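Local coordinates for protein proto-oncogene vav (Homo sapiens, PDB 6NFA) that probably acts as a guanine nucleotide exchange factor for Rho-family GTPases, and here holds a small molecule between its RhoGEF and C1 domains, at residues A[352-357]-A[399-404]; A[364-369]-A[385-390]; A[64-69]-A[156-161]; A[82-87]-A[127-132]. All blocks are in the same frame, centred on the assembly; numbering follows the deposited sequence.

Contact 1: residues A[352-357]-A[399-404]. With ZN (zinc ion), chain C.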
# COMPACT_ATOMS: atom_id res chain seq x y z
N ILE A 352 11.34 -5.03 14.39
CA ILE A 352 12.68 -5.61 14.21
C ILE A 352 12.63 -7.06 14.74
O ILE A 352 13.09 -7.99 14.06
CB ILE A 352 13.78 -4.83 14.98
CG1 ILE A 352 13.81 -3.35 14.61
CG2 ILE A 352 15.16 -5.51 14.79
CD1 ILE A 352 14.64 -2.54 15.58
N TYR A 353 12.09 -7.23 15.97
CA TYR A 353 12.00 -8.49 16.71
C TYR A 353 10.55 -8.95 16.93
O TYR A 353 10.05 -8.86 18.06
CB TYR A 353 12.78 -8.39 18.04
CG TYR A 353 14.24 -8.05 17.88
CD1 TYR A 353 15.11 -8.92 17.23
CD2 TYR A 353 14.76 -6.86 18.39
CE1 TYR A 353 16.46 -8.60 17.07
CE2 TYR A 353 16.11 -6.54 18.25
CZ TYR A 353 16.96 -7.42 17.59
OH TYR A 353 18.30 -7.11 17.44
N PRO A 354 9.84 -9.47 15.90
CA PRO A 354 8.47 -9.92 16.14
C PRO A 354 8.40 -11.26 16.85
O PRO A 354 9.41 -11.95 17.00
CB PRO A 354 7.85 -9.97 14.73
CG PRO A 354 8.96 -9.93 13.81
CD PRO A 354 10.25 -9.70 14.50
N GLU A 355 7.20 -11.61 17.30
CA GLU A 355 6.93 -12.86 18.00
C GLU A 355 7.25 -13.97 17.02
O GLU A 355 6.96 -13.84 15.83
CB GLU A 355 5.45 -12.88 18.44
CG GLU A 355 5.03 -14.06 19.29
CD GLU A 355 3.53 -14.15 19.52
OE1 GLU A 355 2.91 -15.14 19.04
OE2 GLU A 355 2.97 -13.23 20.15
N ASN A 356 7.95 -14.99 17.50
CA ASN A 356 8.36 -16.17 16.74
C ASN A 356 9.34 -15.89 15.60
O ASN A 356 9.42 -16.66 14.66
CB ASN A 356 7.14 -16.96 16.23
CG ASN A 356 6.38 -17.63 17.34
OD1 ASN A 356 6.93 -18.42 18.10
ND2 ASN A 356 5.10 -17.34 17.45
N ALA A 357 10.15 -14.82 15.73
CA ALA A 357 11.17 -14.46 14.73
C ALA A 357 12.29 -15.51 14.67
O ALA A 357 12.90 -15.69 13.62
CB ALA A 357 11.76 -13.10 15.05
N ALA A 399 7.59 -14.47 4.58
CA ALA A 399 6.34 -14.63 5.37
C ALA A 399 5.78 -13.31 5.90
O ALA A 399 6.50 -12.33 5.98
CB ALA A 399 6.56 -15.59 6.53
N HIS A 400 4.51 -13.31 6.31
CA HIS A 400 3.88 -12.16 6.92
C HIS A 400 4.32 -12.09 8.37
O HIS A 400 4.73 -13.12 8.94
CB HIS A 400 2.37 -12.32 6.90
CG HIS A 400 1.76 -12.30 5.54
ND1 HIS A 400 1.13 -13.41 5.02
CD2 HIS A 400 1.68 -11.29 4.65
CE1 HIS A 400 0.69 -13.04 3.82
NE2 HIS A 400 1.00 -11.78 3.56
N LYS A 401 4.17 -10.89 9.00
CA LYS A 401 4.53 -10.68 10.40
C LYS A 401 3.84 -11.70 11.35
O LYS A 401 4.49 -12.24 12.24
CB LYS A 401 4.26 -9.21 10.85
CG LYS A 401 4.94 -8.88 12.19
CD LYS A 401 4.75 -7.48 12.70
CE LYS A 401 5.40 -7.30 14.06
NZ LYS A 401 4.78 -6.19 14.83
N GLU A 402 2.55 -11.95 11.12
CA GLU A 402 1.68 -12.81 11.93
C GLU A 402 1.72 -14.32 11.56
O GLU A 402 0.98 -15.09 12.16
CB GLU A 402 0.23 -12.26 11.88
CG GLU A 402 -0.45 -12.25 10.51
CD GLU A 402 -0.19 -11.12 9.52
OE1 GLU A 402 0.74 -10.30 9.74
OE2 GLU A 402 -0.91 -11.07 8.50
N CYS A 403 2.58 -14.73 10.61
CA CYS A 403 2.70 -16.10 10.10
C CYS A 403 4.01 -16.82 10.48
O CYS A 403 4.09 -18.03 10.26
CB CYS A 403 2.49 -16.13 8.59
SG CYS A 403 0.78 -15.79 8.05
N LEU A 404 5.02 -16.09 11.01
CA LEU A 404 6.37 -16.59 11.35
C LEU A 404 6.41 -17.96 12.08
O LEU A 404 7.16 -18.84 11.67
CB LEU A 404 7.20 -15.54 12.13
CG LEU A 404 7.35 -14.13 11.53
CD1 LEU A 404 8.31 -13.31 12.36
CD2 LEU A 404 7.83 -14.16 10.07
ZN ZN C . 1.14 -15.46 5.78
O HOH W 1 4.65 -12.98 14.78
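Leu404 meets the turn at Pro354 with one methyl: its CD1 lies 3.7 Å from Pro354 CG, and the two side chains cross at about a right angle. The same methyl reaches the backbone of Ala357, with Leu404 CD1 3.9 Å from Ala357 CA, while Leu404 CB sits 3.5 Å from Asn356 O. Lys401 meets a neighbouring part of the proline ring. Its CG is anti to the backbone N (chi1 -166°) and the chain stays extended beyond it, which lays CE 3.7 Å from Pro354 CB and carries the amine on to Ser350 OG. No direct hydrogen bond joins 352-357 to 399-404. A water does so instead, donating to Glu355 O at 2.7 Å and to Lys401 O at 2.7 Å, and so bridges the carbonyls of the two segments.

The next shell fixes both partners. A type II turn from Pro354 to Ala357, closed by Ala357 N on Pro354 O, presents the proline ring and the carbonyls of Glu355 and Asn356 to 399-404. On the other segment, His400 ND1 and Cys403 SG bind zinc at 2.2 Å and 2.3 Å; Cys375 and Cys378 complete a site of three cysteines and one histidine, of the kind that builds C1 domains, and His400 NE2 is further tied to Leu381 O. Metal ligation thus holds the chain on both sides of Lys401. The contact joins the loop after helix 335-352 to the loop after strand 398-399 of the C1 fold, with Pro354, Lys401 and Leu404 all packed on Tyr390 of strand 389-392.

Contact 2: residues A[364-369]-A[385-390]. With 9K1 ((2S)-2-{[3-(4-methylphenyl)imidazo[1,2-a]pyrazin-8-yl]amino}-3-(pyridin-3-yl)propan-1-ol), chain D.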
# COMPACT_ATOMS: atom_id res chain seq x y z
N PHE A 364 14.13 -14.70 11.09
CA PHE A 364 13.31 -13.76 10.31
C PHE A 364 13.65 -12.34 10.60
O PHE A 364 13.65 -11.93 11.77
CB PHE A 364 11.81 -13.99 10.57
CG PHE A 364 11.29 -15.26 9.94
CD1 PHE A 364 11.13 -15.35 8.56
CD2 PHE A 364 10.90 -16.33 10.73
CE1 PHE A 364 10.62 -16.51 7.98
CE2 PHE A 364 10.38 -17.49 10.14
CZ PHE A 364 10.28 -17.58 8.77
N GLN A 365 13.98 -11.60 9.54
CA GLN A 365 14.35 -10.18 9.59
C GLN A 365 13.54 -9.41 8.56
O GLN A 365 13.21 -9.98 7.53
CB GLN A 365 15.85 -10.02 9.30
CG GLN A 365 16.80 -10.47 10.43
CD GLN A 365 18.26 -10.38 10.03
OE1 GLN A 365 18.65 -10.61 8.87
NE2 GLN A 365 19.12 -10.06 10.99
N MET A 366 13.20 -8.13 8.86
CA MET A 366 12.42 -7.23 7.99
C MET A 366 12.99 -7.19 6.56
O MET A 366 14.20 -7.01 6.38
CB MET A 366 12.40 -5.79 8.55
CG MET A 366 11.39 -5.55 9.64
SD MET A 366 11.47 -3.85 10.30
CE MET A 366 10.73 -2.93 8.95
N PHE A 367 12.12 -7.39 5.56
CA PHE A 367 12.57 -7.39 4.18
C PHE A 367 11.62 -6.63 3.26
O PHE A 367 10.40 -6.59 3.47
CB PHE A 367 12.75 -8.83 3.71
CG PHE A 367 13.65 -9.01 2.52
CD1 PHE A 367 15.02 -9.11 2.67
CD2 PHE A 367 13.11 -9.21 1.25
CE1 PHE A 367 15.85 -9.31 1.57
CE2 PHE A 367 13.95 -9.44 0.15
CZ PHE A 367 15.31 -9.49 0.32
N SER A 368 12.21 -6.03 2.22
CA SER A 368 11.49 -5.29 1.19
C SER A 368 11.71 -6.07 -0.11
O SER A 368 12.83 -6.19 -0.59
CB SER A 368 11.99 -3.85 1.10
OG SER A 368 11.03 -3.07 0.39
N PHE A 369 10.63 -6.66 -0.62
CA PHE A 369 10.58 -7.53 -1.79
C PHE A 369 10.38 -6.75 -3.10
O PHE A 369 9.43 -5.98 -3.22
CB PHE A 369 9.46 -8.58 -1.60
CG PHE A 369 9.64 -9.44 -0.38
CD1 PHE A 369 9.17 -9.02 0.87
CD2 PHE A 369 10.30 -10.66 -0.45
CE1 PHE A 369 9.36 -9.81 2.01
CE2 PHE A 369 10.49 -11.45 0.69
CZ PHE A 369 10.02 -11.02 1.91
N THR A 385 4.56 -2.47 -1.82
CA THR A 385 5.80 -2.19 -2.55
C THR A 385 7.01 -1.89 -1.66
O THR A 385 8.10 -1.64 -2.19
CB THR A 385 5.54 -0.97 -3.47
OG1 THR A 385 5.04 0.10 -2.67
CG2 THR A 385 4.56 -1.26 -4.58
N PHE A 386 6.84 -1.89 -0.33
CA PHE A 386 7.90 -1.53 0.61
C PHE A 386 7.70 -2.25 1.94
O PHE A 386 6.62 -2.13 2.51
CB PHE A 386 7.85 0.01 0.84
CG PHE A 386 8.92 0.60 1.72
CD1 PHE A 386 10.23 0.73 1.26
CD2 PHE A 386 8.60 1.10 2.97
CE1 PHE A 386 11.21 1.31 2.06
CE2 PHE A 386 9.59 1.70 3.77
CZ PHE A 386 10.88 1.80 3.30
N TYR A 387 8.74 -2.98 2.43
CA TYR A 387 8.79 -3.75 3.69
C TYR A 387 7.52 -4.51 4.00
O TYR A 387 6.95 -4.39 5.07
CB TYR A 387 9.23 -2.88 4.88
CG TYR A 387 10.73 -2.67 4.90
CD1 TYR A 387 11.58 -3.66 5.39
CD2 TYR A 387 11.30 -1.51 4.39
CE1 TYR A 387 12.96 -3.48 5.40
CE2 TYR A 387 12.68 -1.33 4.38
CZ TYR A 387 13.51 -2.32 4.89
OH TYR A 387 14.88 -2.17 4.87
N GLN A 388 7.08 -5.30 3.03
CA GLN A 388 5.84 -6.08 3.02
C GLN A 388 5.77 -7.20 4.04
O GLN A 388 4.67 -7.61 4.43
CB GLN A 388 5.61 -6.62 1.60
CG GLN A 388 5.75 -5.55 0.50
CD GLN A 388 7.08 -5.58 -0.20
OE1 GLN A 388 8.11 -5.86 0.40
NE2 GLN A 388 7.12 -5.19 -1.47
N GLY A 389 6.94 -7.70 4.48
CA GLY A 389 7.03 -8.76 5.47
C GLY A 389 8.45 -9.09 5.91
O GLY A 389 9.28 -8.19 6.08
N TYR A 390 8.73 -10.41 6.07
CA TYR A 390 9.98 -10.95 6.59
C TYR A 390 10.59 -12.01 5.70
O TYR A 390 9.88 -12.67 4.96
CB TYR A 390 9.76 -11.50 8.03
CG TYR A 390 9.34 -10.40 8.99
CD1 TYR A 390 8.07 -9.84 8.93
CD2 TYR A 390 10.25 -9.85 9.89
CE1 TYR A 390 7.72 -8.73 9.71
CE2 TYR A 390 9.91 -8.76 10.69
CZ TYR A 390 8.64 -8.21 10.60
OH TYR A 390 8.24 -7.17 11.41
C1 9K1 D . 1.37 -6.51 -4.95
C3 9K1 D . 0.52 -7.16 -7.02
C12 9K1 D . 5.06 -7.33 -4.64
C13 9K1 D . 5.68 -8.04 -3.40
C15 9K1 D . 5.89 -6.10 -5.12
C16 9K1 D . -2.72 -6.68 -6.47
C17 9K1 D . -4.02 -6.45 -6.94
C18 9K1 D . -4.59 -5.15 -6.90
C19 9K1 D . -3.85 -4.07 -6.38
C20 9K1 D . -2.53 -4.28 -5.94
C21 9K1 D . -6.02 -4.95 -7.40
C22 9K1 D . 5.18 -5.39 -6.29
C23 9K1 D . 5.42 -5.77 -7.63
C25 9K1 D . 3.81 -4.20 -8.43
C26 9K1 D . 3.53 -3.77 -7.12
C27 9K1 D . 4.21 -4.38 -6.06
N2 9K1 D . 0.42 -6.54 -5.85
C4 9K1 D . 1.66 -7.83 -7.28
N5 9K1 D . 2.75 -7.80 -6.32
C6 9K1 D . 2.67 -7.18 -5.19
N7 9K1 D . 1.02 -5.86 -3.94
C8 9K1 D . -0.33 -5.38 -4.13
C9 9K1 D . -0.59 -5.81 -5.39
C10 9K1 D . -1.96 -5.58 -6.00
N11 9K1 D . 3.65 -7.05 -4.31
O14 9K1 D . 5.02 -9.32 -3.19
N24 9K1 D . 4.73 -5.19 -8.66
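Phe367 and Gly389 form the hydrogen-bonded pair of a short antiparallel ladder in the zinc-bound C1 domain, with Met366 and Tyr390 as the adjoining non-hydrogen-bonded pair. Beyond Phe367 the strands give way to loops, and side chains take over the bonding.

Of the hydrogen bonds, Phe367 N to Gly389 O (3.0 Å) is the one between backbone atoms of the two strands. Ser368 OG then accepts Tyr387 N at 3.1 Å. The Gln388 amide grips the backbone of Phe369 twice: OE1 receives Phe369 N at 2.8 Å on an in-plane lone pair, and NE2 gives to Phe369 O at 3.0 Å, also on a lone pair. A bend at chi2 (100°) turns the Gln388 amide toward Phe369, and NE2 bonds Gly384 O as well. A leucine in place of Gln388 would probably leave Phe369 N and O without these mates and let the loops drift apart. Thr385 CG2 and Gln388 NE2 border the compound, which is hydrogen-bonded to Thr372, Thr373, Leu382 and Gly384, consistent with the groove between loops that receives diacylglycerol in other C1 domains.

Among aromatic contacts, Ser368 CB makes a CH-pi contact over the face of the Tyr387 ring, 4.0 Å from its centroid and 7° off the normal. The Tyr387 hydroxyl is hydrogen-bonded to Lys275 NZ.

In the apolar group, Met366 divides itself between two tyrosines: CE touches Tyr387 CD1 at 3.7 Å, and CG touches Tyr390 CE2 at 3.7 Å. A separate edge contact meets a carbonyl: Phe369 CZ lies 3.5 Å from Tyr390 O, near the ring plane.

Contact 3: residues A[64-69]-A[156-161]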
# COMPACT_ATOMS: atom_id res chain seq x y z
N GLN A 64 -8.77 1.77 -28.30
CA GLN A 64 -9.08 2.09 -29.70
C GLN A 64 -9.11 3.58 -30.01
O GLN A 64 -8.53 3.98 -31.01
CB GLN A 64 -10.39 1.42 -30.16
CG GLN A 64 -10.34 -0.11 -30.25
CD GLN A 64 -9.12 -0.67 -30.94
OE1 GLN A 64 -8.39 -1.47 -30.37
NE2 GLN A 64 -8.88 -0.28 -32.19
N HIS A 65 -9.77 4.38 -29.19
CA HIS A 65 -9.94 5.79 -29.44
C HIS A 65 -8.83 6.69 -28.91
O HIS A 65 -8.74 7.83 -29.35
CB HIS A 65 -11.31 6.27 -28.93
CG HIS A 65 -12.46 5.53 -29.54
ND1 HIS A 65 -13.16 4.57 -28.83
CD2 HIS A 65 -12.96 5.59 -30.80
CE1 HIS A 65 -14.06 4.08 -29.67
NE2 HIS A 65 -13.97 4.66 -30.87
N PHE A 66 -7.99 6.20 -27.98
CA PHE A 66 -6.90 7.02 -27.43
C PHE A 66 -5.52 6.42 -27.68
O PHE A 66 -4.68 7.10 -28.26
CB PHE A 66 -7.11 7.33 -25.95
CG PHE A 66 -8.33 8.12 -25.59
CD1 PHE A 66 -9.57 7.50 -25.44
CD2 PHE A 66 -8.24 9.48 -25.29
CE1 PHE A 66 -10.70 8.23 -25.05
CE2 PHE A 66 -9.37 10.21 -24.91
CZ PHE A 66 -10.60 9.59 -24.80
N LEU A 67 -5.29 5.16 -27.29
CA LEU A 67 -3.98 4.51 -27.38
C LEU A 67 -3.42 4.38 -28.81
O LEU A 67 -2.29 4.82 -29.03
CB LEU A 67 -3.99 3.16 -26.65
CG LEU A 67 -2.75 2.26 -26.69
CD1 LEU A 67 -1.52 2.98 -26.19
CD2 LEU A 67 -2.95 1.11 -25.79
N LYS A 68 -4.17 3.80 -29.76
CA LYS A 68 -3.67 3.66 -31.14
C LYS A 68 -3.50 5.04 -31.87
O LYS A 68 -2.42 5.24 -32.43
CB LYS A 68 -4.50 2.66 -31.95
CG LYS A 68 -4.08 1.23 -31.65
CD LYS A 68 -5.20 0.23 -31.86
CE LYS A 68 -4.83 -1.12 -31.29
NZ LYS A 68 -5.86 -2.16 -31.59
N PRO A 69 -4.46 6.01 -31.83
CA PRO A 69 -4.21 7.31 -32.49
C PRO A 69 -3.08 8.15 -31.88
O PRO A 69 -2.38 8.85 -32.63
CB PRO A 69 -5.55 8.04 -32.37
CG PRO A 69 -6.55 6.99 -32.03
CD PRO A 69 -5.81 5.99 -31.22
N GLU A 156 -10.21 15.74 -29.32
CA GLU A 156 -10.71 15.06 -30.52
C GLU A 156 -11.11 13.61 -30.18
O GLU A 156 -12.21 13.18 -30.54
CB GLU A 156 -9.63 15.10 -31.62
CG GLU A 156 -10.11 14.74 -33.01
CD GLU A 156 -9.03 14.92 -34.06
OE1 GLU A 156 -8.96 16.02 -34.66
OE2 GLU A 156 -8.23 13.98 -34.26
N CYS A 157 -10.22 12.89 -29.47
CA CYS A 157 -10.38 11.51 -29.03
C CYS A 157 -11.59 11.32 -28.10
O CYS A 157 -12.31 10.33 -28.24
CB CYS A 157 -9.10 11.00 -28.39
SG CYS A 157 -7.75 10.70 -29.56
N SER A 158 -11.79 12.27 -27.17
CA SER A 158 -12.90 12.29 -26.21
C SER A 158 -14.26 12.38 -26.91
O SER A 158 -15.21 11.75 -26.45
CB SER A 158 -12.74 13.45 -25.24
OG SER A 158 -11.59 13.27 -24.44
N GLN A 159 -14.33 13.16 -28.01
CA GLN A 159 -15.53 13.36 -28.83
C GLN A 159 -15.91 12.09 -29.57
O GLN A 159 -17.08 11.72 -29.61
CB GLN A 159 -15.34 14.52 -29.83
CG GLN A 159 -15.39 15.92 -29.20
CD GLN A 159 -16.78 16.37 -28.80
OE1 GLN A 159 -17.80 15.97 -29.38
NE2 GLN A 159 -16.85 17.27 -27.82
N ARG A 160 -14.91 11.41 -30.15
CA ARG A 160 -15.10 10.18 -30.92
C ARG A 160 -15.40 8.95 -30.05
O ARG A 160 -15.88 7.94 -30.56
CB ARG A 160 -13.88 9.92 -31.83
CG ARG A 160 -13.60 11.05 -32.82
CD ARG A 160 -12.24 10.95 -33.49
NE ARG A 160 -12.33 10.39 -34.84
CZ ARG A 160 -12.02 9.14 -35.16
NH1 ARG A 160 -11.59 8.29 -34.22
NH2 ARG A 160 -12.12 8.72 -36.41
N ALA A 161 -15.11 9.03 -28.73
CA ALA A 161 -15.32 7.93 -27.79
C ALA A 161 -16.50 8.13 -26.86
O ALA A 161 -17.23 7.17 -26.60
CB ALA A 161 -14.06 7.69 -26.97
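Cys157 packs against a helix of irregular form: 64-69 contains a wide pi-type turn at 64-67, and Pro69, which has no amide hydrogen to give to the turn before, kinks it. The contact belongs to the helical bundle of the RhoGEF (DH) domain, where the short segments of helices 37-70 and 148-162 cross with 143° between their N-to-C directions, their axes 9.1 Å apart at closest approach.

Cys157 CB lies over one face of the Phe66 ring, toward its rim, 3.9 Å from the centroid and 27° off the normal. The sulfur is more remote and oblique, with Cys157 SG 5.0 Å from the Phe66 centroid, so the methylene carries the closer part of this contact. Phe66 has CG anti to its carbonyl carbon (chi1 -62°), a setting that swings the ring across to helix 148-162, while Leu168 and Leu171 pack on it from helix 168-171.

One turn on from Cys157, Ala161 places its CB 3.7 Å from His65 CB and 3.9 Å from Phe66 CE1, while Ala161 CA and Arg160 O sit over one face of the imidazole. At the ring edge of Phe66, in its plane, Ser158 OG, bonded to Leu154 O, lies 3.8 Å from CE2.

Contact 4: residues A[82-87]-A[127-132]. With 9K1 ((2S)-2-{[3-(4-methylphenyl)imidazo[1,2-a]pyrazin-8-yl]amino}-3-(pyridin-3-yl)propan-1-ol), chain D.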
# COMPACT_ATOMS: atom_id res chain seq x y z
N ILE A 82 2.23 6.60 -19.72
CA ILE A 82 0.84 7.07 -19.54
C ILE A 82 -0.21 5.93 -19.44
O ILE A 82 -1.10 5.98 -18.59
CB ILE A 82 0.50 8.12 -20.66
CG1 ILE A 82 1.29 9.42 -20.42
CG2 ILE A 82 -1.02 8.42 -20.77
CD1 ILE A 82 1.46 10.30 -21.66
N PHE A 83 -0.10 4.93 -20.34
CA PHE A 83 -1.08 3.83 -20.43
C PHE A 83 -0.71 2.60 -19.62
O PHE A 83 -1.56 1.78 -19.27
CB PHE A 83 -1.30 3.44 -21.90
CG PHE A 83 -2.03 4.47 -22.74
CD1 PHE A 83 -3.41 4.59 -22.68
CD2 PHE A 83 -1.33 5.34 -23.56
CE1 PHE A 83 -4.09 5.55 -23.46
CE2 PHE A 83 -1.99 6.30 -24.33
CZ PHE A 83 -3.37 6.41 -24.27
N ILE A 84 0.58 2.49 -19.32
CA ILE A 84 1.15 1.41 -18.54
C ILE A 84 0.82 0.05 -19.19
O ILE A 84 1.17 -0.16 -20.36
CB ILE A 84 0.76 1.52 -17.02
CG1 ILE A 84 0.64 3.01 -16.57
CG2 ILE A 84 1.73 0.70 -16.13
CD1 ILE A 84 -0.09 3.25 -15.35
N ASN A 85 0.14 -0.85 -18.45
CA ASN A 85 -0.26 -2.19 -18.87
C ASN A 85 -1.78 -2.28 -19.13
O ASN A 85 -2.37 -3.34 -18.94
CB ASN A 85 0.15 -3.22 -17.81
CG ASN A 85 -0.40 -3.00 -16.40
OD1 ASN A 85 -1.03 -1.98 -16.06
ND2 ASN A 85 -0.12 -3.98 -15.56
N ILE A 86 -2.39 -1.15 -19.56
CA ILE A 86 -3.83 -1.04 -19.84
C ILE A 86 -4.35 -2.17 -20.74
O ILE A 86 -5.42 -2.70 -20.48
CB ILE A 86 -4.20 0.37 -20.39
CG1 ILE A 86 -5.71 0.62 -20.33
CG2 ILE A 86 -3.63 0.64 -21.80
CD1 ILE A 86 -6.24 0.78 -18.95
N GLU A 87 -3.56 -2.54 -21.77
CA GLU A 87 -3.87 -3.61 -22.71
C GLU A 87 -3.97 -4.95 -21.99
O GLU A 87 -4.87 -5.72 -22.29
CB GLU A 87 -2.85 -3.70 -23.83
CG GLU A 87 -2.75 -2.46 -24.70
CD GLU A 87 -1.67 -2.50 -25.76
OE1 GLU A 87 -1.50 -1.48 -26.46
OE2 GLU A 87 -1.01 -3.55 -25.92
N GLY A 127 -1.26 -4.60 -9.85
CA GLY A 127 -0.21 -4.14 -8.95
C GLY A 127 0.64 -3.05 -9.57
O GLY A 127 0.77 -1.96 -9.01
N ARG A 128 1.19 -3.36 -10.76
CA ARG A 128 1.97 -2.48 -11.62
C ARG A 128 1.13 -1.20 -11.92
O ARG A 128 1.62 -0.09 -11.74
CB ARG A 128 2.31 -3.22 -12.91
CG ARG A 128 3.48 -2.65 -13.67
CD ARG A 128 3.73 -3.47 -14.91
NE ARG A 128 4.19 -2.62 -16.01
CZ ARG A 128 4.10 -2.94 -17.30
NH1 ARG A 128 3.56 -4.09 -17.68
NH2 ARG A 128 4.54 -2.09 -18.23
N TYR A 129 -0.17 -1.39 -12.30
CA TYR A 129 -1.09 -0.29 -12.59
C TYR A 129 -1.29 0.65 -11.42
O TYR A 129 -1.10 1.85 -11.57
CB TYR A 129 -2.47 -0.79 -13.13
CG TYR A 129 -3.22 0.29 -13.89
CD1 TYR A 129 -2.97 0.52 -15.25
CD2 TYR A 129 -4.14 1.12 -13.25
CE1 TYR A 129 -3.62 1.55 -15.94
CE2 TYR A 129 -4.79 2.14 -13.92
CZ TYR A 129 -4.53 2.36 -15.27
OH TYR A 129 -5.16 3.39 -15.93
N CYS A 130 -1.67 0.10 -10.27
CA CYS A 130 -1.94 0.85 -9.05
C CYS A 130 -0.75 1.68 -8.60
O CYS A 130 -0.94 2.82 -8.16
CB CYS A 130 -2.41 -0.09 -7.95
SG CYS A 130 -3.04 0.75 -6.47
N SER A 131 0.46 1.10 -8.69
CA SER A 131 1.70 1.76 -8.30
C SER A 131 2.09 2.94 -9.21
O SER A 131 2.54 3.97 -8.70
CB SER A 131 2.84 0.75 -8.21
OG SER A 131 3.98 1.33 -7.58
N GLN A 132 1.91 2.80 -10.53
CA GLN A 132 2.32 3.80 -11.53
C GLN A 132 1.27 4.84 -12.00
O GLN A 132 1.66 5.81 -12.64
CB GLN A 132 2.88 3.11 -12.78
CG GLN A 132 4.28 2.57 -12.59
CD GLN A 132 4.74 1.74 -13.77
OE1 GLN A 132 5.05 0.56 -13.63
NE2 GLN A 132 4.83 2.36 -14.94
C1 9K1 D . 1.37 -6.51 -4.95
C3 9K1 D . 0.52 -7.16 -7.02
C12 9K1 D . 5.06 -7.33 -4.64
C13 9K1 D . 5.68 -8.04 -3.40
C15 9K1 D . 5.89 -6.10 -5.12
C16 9K1 D . -2.72 -6.68 -6.47
C17 9K1 D . -4.02 -6.45 -6.94
C18 9K1 D . -4.59 -5.15 -6.90
C19 9K1 D . -3.85 -4.07 -6.38
C20 9K1 D . -2.53 -4.28 -5.94
C21 9K1 D . -6.02 -4.95 -7.40
C22 9K1 D . 5.18 -5.39 -6.29
C23 9K1 D . 5.42 -5.77 -7.63
C25 9K1 D . 3.81 -4.20 -8.43
C26 9K1 D . 3.53 -3.77 -7.12
C27 9K1 D . 4.21 -4.38 -6.06
N2 9K1 D . 0.42 -6.54 -5.85
C4 9K1 D . 1.66 -7.83 -7.28
N5 9K1 D . 2.75 -7.80 -6.32
C6 9K1 D . 2.67 -7.18 -5.19
N7 9K1 D . 1.02 -5.86 -3.94
C8 9K1 D . -0.33 -5.38 -4.13
C9 9K1 D . -0.59 -5.81 -5.39
C10 9K1 D . -1.96 -5.58 -6.00
N11 9K1 D . 3.65 -7.05 -4.31
O14 9K1 D . 5.02 -9.32 -3.19
N24 9K1 D . 4.73 -5.19 -8.66
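Asn85 and Tyr129 form the close-fitting side of this contact. The Asn85 amide and the Tyr129 ring are nearly coplanar, 12° apart, and Asn85 OD1 meets the ring edge at 3.3 Å from CD1. Asn85 has CG lodged between its backbone N and carbonyl carbon (chi1 58°), which brings OD1 to the ring while ND2 reaches Val125 O. Two isoleucines close on the same ring obliquely: Ile84 CD1 lies 4.0 Å from Tyr129 CE1, and Ile86 CD1 lies 4.1 Å from that CE1, alongside the tyrosine and pointing the same way. The hydroxyl continues past them to Leu172 O. Cutting Tyr129 back to an alanine is likely to open a gap beside Ile84 and Ile86 and leave Leu172 O without its hydroxyl partner.

The other side faces solvent and is held by longer side chains. Arg128 slides past Asn85 in the opposite direction, one face of its guanidinium laid on Asn85 CB, with NH1 3.5 Å from that carbon. Gln132 crosses Ile84 obliquely, its NE2 3.7 Å from Ile84 CG2. Ile84, with positive phi (57°), points toward this helix from the type II' turn between Phe83 and Ile86, where helix 76-83 passes into 86-105 of the RhoGEF domain.

On its far side helix 126-146 meets the bound compound, Gly127 C lying 3.6 Å from 9K1 C25. Asn85 ND2 and the Tyr129 hydroxyl bond to carbonyls outside the two segments, so 82-87 and 127-132 are joined by van der Waals contact, some of it between polar groups and carbon, with no hydrogen bond across.

Overall arrangement
The four contacts fall into two pairs, bridged by the bound compound. Contacts 1 and 2, with centres 11 Å apart, share the C1 core: Ala399 N lies 2.9 Å from Tyr390 O, and Leu404 CD2 packs 3.6 Å from Phe364 CG. Contacts 3 and 4, with centres 19 Å apart, belong to the RhoGEF helices and meet through Leu67, whose CD1 is 3.5 Å from Phe83 CD2. Contacts 2 and 4 both touch 9K1 and approach each other directly, Thr385 CG2 being 4.0 Å from Ser131 OG, so the ligand lies at the junction of the C1 and RhoGEF domains. Contacts 1 and 3 are the remote ends, with centres about 50 Å apart.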